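Local coordinates for maleylpyruvate isomerase (Ralstonia sp., PDB 2V6K), which catalyses the glutathione-dependent isomerization of maleylpyruvate to fumarylpyruvate during bacterial naphthalene degradation, at residues R16-L21 against Y28-V33; D43-L48 against Q52-L57. All blocks are in the same frame, centred on the assembly; numbering follows the deposited sequence.

How the contacts relate
Both contacts belong to the thioredoxin-like N-terminal domain of this zeta-class glutathione transferase, and their centres lie about 14 Å apart. They follow in series along the chain: contact 1 joins helix 12-24 to strand 29-32, an edge strand of the four-stranded mixed sheet, and contact 2 then folds helix 43-48 against the loop that leads into strand 56-58. The two touch directly. Leu17 CD2 lies 3.6 Å from Pro55 CG, while Val33 packs on both Phe45 and Val54. Both also reach the glutathione site: contact 1 through Arg16, which touches the bound glutathione analogue, and contact 2 through the backbone of Val54, which hydrogen-bonds it.

Contact 1. Residues R16-L21 against Y28-V33; sequences RLRIAL and YEYLAV
Tyr28 holds CG between its backbone N and carbonyl carbon (chi1 54°), which swings the ring toward helix 12-24 and lays one face against Leu21. Leu21 CD1 lies over that face. This methyl is 4.0 Å from the centroid of the Tyr28 ring and 18° off the ring normal, a CH-pi contact displaced toward the rim. Closer still is the stem of the leucine: Leu21 CB meets Tyr28 CE2 at 3.6 Å. The phenol oxygen reaches on to the foot of Arg18, with Tyr28 OH 3.9 Å from Arg18 CG, and is hydrogen-bonded to Asn22 OD1, just past the helical segment.

Helix 12-24 is the connection of a beta-alpha-beta unit, running between strands 4-7 and 29-32, which pair in parallel; the side chains described here pack between helix 12-24 and strand 29-32. Farther along, Tyr30 meets the bent chain of Arg18. Arg18 CD sits at the edge of the tyrosine ring, 3.9 Å from Tyr30 CE1, and the guanidinium plane is turned 33° from that of the ring. Although Arg18 NH1 comes within 3.6 Å of Tyr30 OH, the two form no hydrogen bond; Tyr30 OH has a weak one to Asp212 OD1. The guanidinium instead spends its N-H groups on three backbone carbonyls: NE on Ala205, NH1 on Phe8 and NH2 on Trp9. These bonds fix the buried group's rotation and tie the helix both to the chain just beyond strand 4-7 and to the C-terminal region.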
loop_
_atom_site.group_PDB
_atom_site.type_symbol
_atom_site.label_atom_id
_atom_site.label_comp_id
_atom_site.label_asym_id
_atom_site.label_seq_id
_atom_site.Cartn_x
_atom_site.Cartn_y
_atom_site.Cartn_z
ATOM N N ARG A 16 5.406 -2.997 -12.386
ATOM C CA ARG A 16 4.587 -1.818 -12.113
ATOM C C ARG A 16 5.345 -0.521 -12.413
ATOM O O ARG A 16 4.848 0.363 -13.124
ATOM C CB ARG A 16 4.152 -1.881 -10.645
ATOM C CG ARG A 16 3.222 -0.786 -10.142
ATOM C CD ARG A 16 3.228 -0.770 -8.624
ATOM N NE ARG A 16 2.647 -1.996 -8.080
ATOM C CZ ARG A 16 2.645 -2.317 -6.789
ATOM N NH1 ARG A 16 3.235 -1.524 -5.899
ATOM N NH2 ARG A 16 2.060 -3.440 -6.388
ATOM N N LEU A 17 6.552 -0.414 -11.873
ATOM C CA LEU A 17 7.354 0.784 -12.068
ATOM C C LEU A 17 7.874 0.898 -13.503
ATOM O O LEU A 17 7.920 2.002 -14.065
ATOM C CB LEU A 17 8.490 0.843 -11.042
ATOM C CG LEU A 17 9.452 2.030 -11.138
ATOM C CD1 LEU A 17 8.707 3.364 -11.166
ATOM C CD2 LEU A 17 10.416 2.002 -9.978
ATOM N N ARG A 18 8.243 -0.229 -14.107
ATOM C CA ARG A 18 8.688 -0.199 -15.502
ATOM C C ARG A 18 7.601 0.346 -16.416
ATOM O O ARG A 18 7.896 1.104 -17.339
ATOM C CB ARG A 18 9.144 -1.579 -15.988
ATOM C CG ARG A 18 10.459 -2.048 -15.378
ATOM C CD ARG A 18 10.983 -3.326 -16.034
ATOM N NE ARG A 18 10.036 -4.445 -16.061
ATOM C CZ ARG A 18 10.108 -5.533 -15.291
ATOM N NH1 ARG A 18 11.066 -5.668 -14.373
ATOM N NH2 ARG A 18 9.203 -6.491 -15.434
ATOM N N ILE A 19 6.345 -0.028 -16.166
ATOM C CA ILE A 19 5.244 0.491 -16.985
ATOM C C ILE A 19 5.179 2.012 -16.874
ATOM O O ILE A 19 5.093 2.703 -17.886
ATOM C CB ILE A 19 3.874 -0.119 -16.614
ATOM C CG1 ILE A 19 3.856 -1.634 -16.850
ATOM C CG2 ILE A 19 2.764 0.546 -17.427
ATOM C CD1 ILE A 19 2.698 -2.357 -16.146
ATOM N N ALA A 20 5.232 2.525 -15.650
ATOM C CA ALA A 20 5.150 3.969 -15.421
ATOM C C ALA A 20 6.310 4.707 -16.090
ATOM O O ALA A 20 6.100 5.723 -16.759
ATOM C CB ALA A 20 5.103 4.272 -13.931
ATOM N N LEU A 21 7.529 4.195 -15.929
ATOM C CA LEU A 21 8.698 4.791 -16.577
ATOM C C LEU A 21 8.541 4.812 -18.089
ATOM O O LEU A 21 8.833 5.825 -18.725
ATOM C CB LEU A 21 9.982 4.049 -16.186
ATOM C CG LEU A 21 10.473 4.271 -14.755
ATOM C CD1 LEU A 21 11.409 3.158 -14.352
ATOM C CD2 LEU A 21 11.167 5.614 -14.628
ATOM N N TYR A 28 16.274 4.794 -18.564
ATOM C CA TYR A 28 16.896 4.268 -17.354
ATOM C C TYR A 28 17.802 3.104 -17.681
ATOM O O TYR A 28 17.571 2.384 -18.654
ATOM C CB TYR A 28 15.850 3.838 -16.313
ATOM C CG TYR A 28 14.798 2.868 -16.815
ATOM C CD1 TYR A 28 14.940 1.486 -16.649
ATOM C CD2 TYR A 28 13.653 3.339 -17.451
ATOM C CE1 TYR A 28 13.953 0.606 -17.111
ATOM C CE2 TYR A 28 12.676 2.479 -17.909
ATOM C CZ TYR A 28 12.823 1.120 -17.738
ATOM O OH TYR A 28 11.831 0.283 -18.205
ATOM N N GLU A 29 18.835 2.936 -16.860
ATOM C CA GLU A 29 19.681 1.754 -16.925
ATOM C C GLU A 29 19.039 0.654 -16.093
ATOM O O GLU A 29 18.659 0.880 -14.946
ATOM C CB GLU A 29 21.090 2.050 -16.398
ATOM C CG GLU A 29 22.083 0.910 -16.653
ATOM C CD GLU A 29 23.464 1.129 -16.041
ATOM O OE1 GLU A 29 23.705 2.180 -15.412
ATOM O OE2 GLU A 29 24.320 0.233 -16.194
ATOM N N TYR A 30 18.919 -0.530 -16.684
ATOM C CA TYR A 30 18.337 -1.688 -16.012
ATOM C C TYR A 30 19.430 -2.411 -15.239
ATOM O O TYR A 30 20.363 -2.957 -15.834
ATOM C CB TYR A 30 17.720 -2.622 -17.053
ATOM C CG TYR A 30 16.858 -3.747 -16.510
ATOM C CD1 TYR A 30 15.471 -3.699 -16.642
ATOM C CD2 TYR A 30 17.420 -4.871 -15.900
ATOM C CE1 TYR A 30 14.669 -4.719 -16.169
ATOM C CE2 TYR A 30 16.613 -5.904 -15.413
ATOM C CZ TYR A 30 15.236 -5.817 -15.558
ATOM O OH TYR A 30 14.424 -6.824 -15.099
ATOM N N LEU A 31 19.313 -2.408 -13.913
ATOM C CA LEU A 31 20.265 -3.110 -13.071
ATOM C C LEU A 31 19.560 -4.255 -12.368
ATOM O O LEU A 31 18.772 -4.057 -11.438
ATOM C CB LEU A 31 20.932 -2.157 -12.078
ATOM C CG LEU A 31 21.862 -1.099 -12.685
ATOM C CD1 LEU A 31 22.431 -0.214 -11.603
ATOM C CD2 LEU A 31 22.992 -1.728 -13.502
ATOM N N ALA A 32 19.840 -5.464 -12.840
ATOM C CA ALA A 32 19.180 -6.657 -12.344
ATOM C C ALA A 32 19.656 -6.996 -10.946
ATOM O O ALA A 32 20.859 -7.013 -10.670
ATOM C CB ALA A 32 19.437 -7.822 -13.277
ATOM N N VAL A 33 18.693 -7.251 -10.072
ATOM C CA VAL A 33 18.955 -7.767 -8.742
ATOM C C VAL A 33 18.252 -9.115 -8.716
ATOM O O VAL A 33 17.021 -9.188 -8.738
ATOM C CB VAL A 33 18.403 -6.819 -7.653
ATOM C CG1 VAL A 33 18.649 -7.400 -6.261
ATOM C CG2 VAL A 33 19.050 -5.440 -7.771
#

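Contact 2. Residues D43-L48 against Q52-L57; sequences DAFKAL and QLVPAL. With TGG (gamma-glutamyl-S-(1,2-dicarboxyethyl)cysteinylglycine), chain C.
Phe45 drives its ring from helix 43-48 into segment 52-57 and makes the dry, tight half of this contact. The ring meets the loop backbone edge-on: Phe45 CE2 is 3.3 Å from Leu53 O and 3.9 Å from Gln52 CA, both near the ring plane. With CG anti to the backbone N (chi1 -169°), the ring reaches across to the loop, and its far corner, CZ, also packs on Val54 CG1 at 3.9 Å and more loosely on Ala56 CB. Tyr6 of strand 4-7 and His40 add to the packing round this phenylalanine.

The other face of the loop is the glutathione site. As in other glutathione transferases of thioredoxin fold, a cis-proline, here Pro55, follows the residue whose backbone pairs with the cysteinyl part of glutathione. Val54 N donates to TGG OC2 over 2.8 Å at 170°, and Val54 O accepts from TGG NN2, also over 2.8 Å and nearly straight at 173°. Thr13 OG1 is a second hydrogen-bonding partner of that carbonyl oxygen. Leu53 lays its side chain along the peptide and also packs on Asp104 of the second subunit, which itself hydrogen-bonds TGG, so the dimer takes part in closing the site.

Toward solvent the contact is wetter and looser. The extended chains of Lys46 and Gln52 cross at a slant, Lys46 CB 3.5 Å from Gln52 NE2, with no direct hydrogen bond between them. One water bridges the polar ends, accepting from Lys46 NZ and donating to Gln52 OE1; another accepts from Gln52 NE2 and donates to Asp43 OD1. Gln52 NE2 has further, weak hydrogen bonds to the carbonyl oxygens of His40 and Lys42.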
loop_
_atom_site.group_PDB
_atom_site.type_symbol
_atom_site.label_atom_id
_atom_site.label_comp_id
_atom_site.label_asym_id
_atom_site.label_seq_id
_atom_site.Cartn_x
_atom_site.Cartn_y
_atom_site.Cartn_z
ATOM N N ASP A 43 24.453 -7.446 1.656
ATOM C CA ASP A 43 24.787 -6.132 2.204
ATOM C C ASP A 43 24.939 -5.051 1.136
ATOM O O ASP A 43 24.627 -3.888 1.390
ATOM C CB ASP A 43 26.045 -6.202 3.075
ATOM C CG ASP A 43 25.773 -6.766 4.462
ATOM O OD1 ASP A 43 24.593 -6.843 4.869
ATOM O OD2 ASP A 43 26.751 -7.124 5.156
ATOM N N ALA A 44 25.407 -5.434 -0.051
ATOM C CA ALA A 44 25.564 -4.481 -1.152
ATOM C C ALA A 44 24.233 -3.832 -1.527
ATOM O O ALA A 44 24.168 -2.620 -1.739
ATOM C CB ALA A 44 26.202 -5.145 -2.364
ATOM N N PHE A 45 23.167 -4.625 -1.594
ATOM C CA PHE A 45 21.858 -4.044 -1.871
ATOM C C PHE A 45 21.279 -3.309 -0.661
ATOM O O PHE A 45 20.604 -2.293 -0.821
ATOM C CB PHE A 45 20.866 -5.072 -2.414
ATOM C CG PHE A 45 19.616 -4.449 -2.950
ATOM C CD1 PHE A 45 19.662 -3.615 -4.064
ATOM C CD2 PHE A 45 18.394 -4.667 -2.329
ATOM C CE1 PHE A 45 18.510 -3.014 -4.556
ATOM C CE2 PHE A 45 17.234 -4.076 -2.813
ATOM C CZ PHE A 45 17.293 -3.241 -3.929
ATOM N N LYS A 46 21.564 -3.800 0.544
ATOM C CA LYS A 46 21.119 -3.125 1.768
ATOM C C LYS A 46 21.647 -1.689 1.843
ATOM O O LYS A 46 20.948 -0.784 2.304
ATOM C CB LYS A 46 21.541 -3.914 3.009
ATOM C CG LYS A 46 20.876 -3.467 4.305
ATOM C CD LYS A 46 21.294 -4.354 5.460
ATOM C CE LYS A 46 20.552 -3.997 6.734
ATOM N NZ LYS A 46 20.941 -4.917 7.843
ATOM N N ALA A 47 22.876 -1.489 1.373
ATOM C CA ALA A 47 23.490 -0.162 1.342
ATOM C C ALA A 47 22.708 0.812 0.461
ATOM O O ALA A 47 22.701 2.015 0.722
ATOM C CB ALA A 47 24.939 -0.258 0.880
ATOM N N LEU A 48 22.059 0.287 -0.575
ATOM C CA LEU A 48 21.231 1.096 -1.463
ATOM C C LEU A 48 19.838 1.281 -0.873
ATOM O O LEU A 48 19.312 2.396 -0.849
ATOM C CB LEU A 48 21.138 0.460 -2.854
ATOM C CG LEU A 48 22.445 0.323 -3.644
ATOM C CD1 LEU A 48 22.286 -0.697 -4.755
ATOM C CD2 LEU A 48 22.916 1.665 -4.201
ATOM N N GLN A 52 15.653 -3.741 1.583
ATOM C CA GLN A 52 16.071 -4.942 0.845
ATOM C C GLN A 52 14.933 -5.578 0.043
ATOM O O GLN A 52 14.725 -6.798 0.050
ATOM C CB GLN A 52 16.780 -5.931 1.770
ATOM C CG GLN A 52 18.150 -5.396 2.166
ATOM C CD GLN A 52 18.894 -6.284 3.119
ATOM O OE1 GLN A 52 18.585 -6.330 4.308
ATOM N NE2 GLN A 52 19.904 -6.980 2.610
ATOM N N LEU A 53 14.194 -4.717 -0.651
ATOM C CA LEU A 53 13.173 -5.131 -1.610
ATOM C C LEU A 53 13.370 -4.359 -2.903
ATOM O O LEU A 53 14.044 -3.322 -2.921
ATOM C CB LEU A 53 11.768 -4.856 -1.064
ATOM C CG LEU A 53 11.391 -5.528 0.261
ATOM C CD1 LEU A 53 10.091 -4.939 0.806
ATOM C CD2 LEU A 53 11.281 -7.043 0.115
ATOM N N VAL A 54 12.793 -4.868 -3.986
ATOM C CA VAL A 54 12.846 -4.158 -5.266
ATOM C C VAL A 54 11.459 -3.639 -5.653
ATOM O O VAL A 54 10.446 -4.198 -5.227
ATOM C CB VAL A 54 13.468 -5.023 -6.407
ATOM C CG1 VAL A 54 14.923 -5.385 -6.085
ATOM C CG2 VAL A 54 12.635 -6.275 -6.687
ATOM N N PRO A 55 11.397 -2.565 -6.455
ATOM C CA PRO A 55 12.492 -1.813 -7.058
ATOM C C PRO A 55 13.062 -0.700 -6.187
ATOM O O PRO A 55 12.436 -0.275 -5.214
ATOM C CB PRO A 55 11.822 -1.203 -8.291
ATOM C CG PRO A 55 10.432 -0.889 -7.803
ATOM C CD PRO A 55 10.083 -2.045 -6.882
ATOM N N ALA A 56 14.252 -0.246 -6.569
ATOM C CA ALA A 56 14.815 1.004 -6.087
ATOM C C ALA A 56 15.273 1.773 -7.310
ATOM O O ALA A 56 15.748 1.183 -8.277
ATOM C CB ALA A 56 15.975 0.754 -5.139
ATOM N N LEU A 57 15.121 3.091 -7.271
ATOM C CA LEU A 57 15.462 3.929 -8.409
ATOM C C LEU A 57 16.498 4.957 -7.989
ATOM O O LEU A 57 16.208 5.856 -7.194
ATOM C CB LEU A 57 14.199 4.606 -8.958
ATOM C CG LEU A 57 14.358 5.443 -10.231
ATOM C CD1 LEU A 57 14.767 4.577 -11.418
ATOM C CD2 LEU A 57 13.073 6.192 -10.538
HETATM O OC1 TGG C . 5.921 -1.310 -3.890
HETATM C CO1 TGG C . 6.997 -1.388 -3.263
HETATM O OT1 TGG C . 8.090 -0.978 -3.707
HETATM C CA1 TGG C . 6.956 -1.995 -1.890
HETATM N NN1 TGG C . 5.720 -1.624 -1.211
HETATM C CB1 TGG C . 7.009 -3.517 -1.968
HETATM C CG1 TGG C . 8.328 -3.995 -2.551
HETATM C CD1 TGG C . 8.588 -5.488 -2.398
HETATM O OE1 TGG C . 7.482 -6.256 -1.986
HETATM N NN2 TGG C . 9.175 -6.014 -3.590
HETATM C CA2 TGG C . 9.208 -7.418 -3.895
HETATM C CO2 TGG C . 10.421 -7.917 -3.122
HETATM O OC2 TGG C . 11.650 -7.430 -3.604
HETATM N NN3 TGG C . 10.420 -9.317 -2.822
HETATM C CA3 TGG C . 11.617 -9.941 -2.297
HETATM C CO3 TGG C . 11.257 -10.820 -1.134
HETATM O OC3 TGG C . 10.065 -10.905 -0.779
HETATM O OT3 TGG C . 12.199 -11.440 -0.585
HETATM C CB2 TGG C . 9.263 -7.437 -5.410
HETATM S SG2 TGG C . 9.617 -8.982 -6.151
HETATM C CD2 TGG C . 8.275 -10.097 -5.921
HETATM C CE2 TGG C . 7.113 -9.688 -6.795
HETATM O OE2 TGG C . 6.814 -10.366 -7.805
HETATM O OF2 TGG C . 6.466 -8.661 -6.490
HETATM C CF2 TGG C . 8.850 -11.465 -6.287
HETATM C CH2 TGG C . 7.932 -12.624 -5.986
HETATM O OI2 TGG C . 6.958 -12.451 -5.231
HETATM O OJ2 TGG C . 8.189 -13.725 -6.528
HETATM O O HOH W 1 22.218 -7.940 4.210
HETATM O O HOH W 2 19.501 -7.252 6.647
#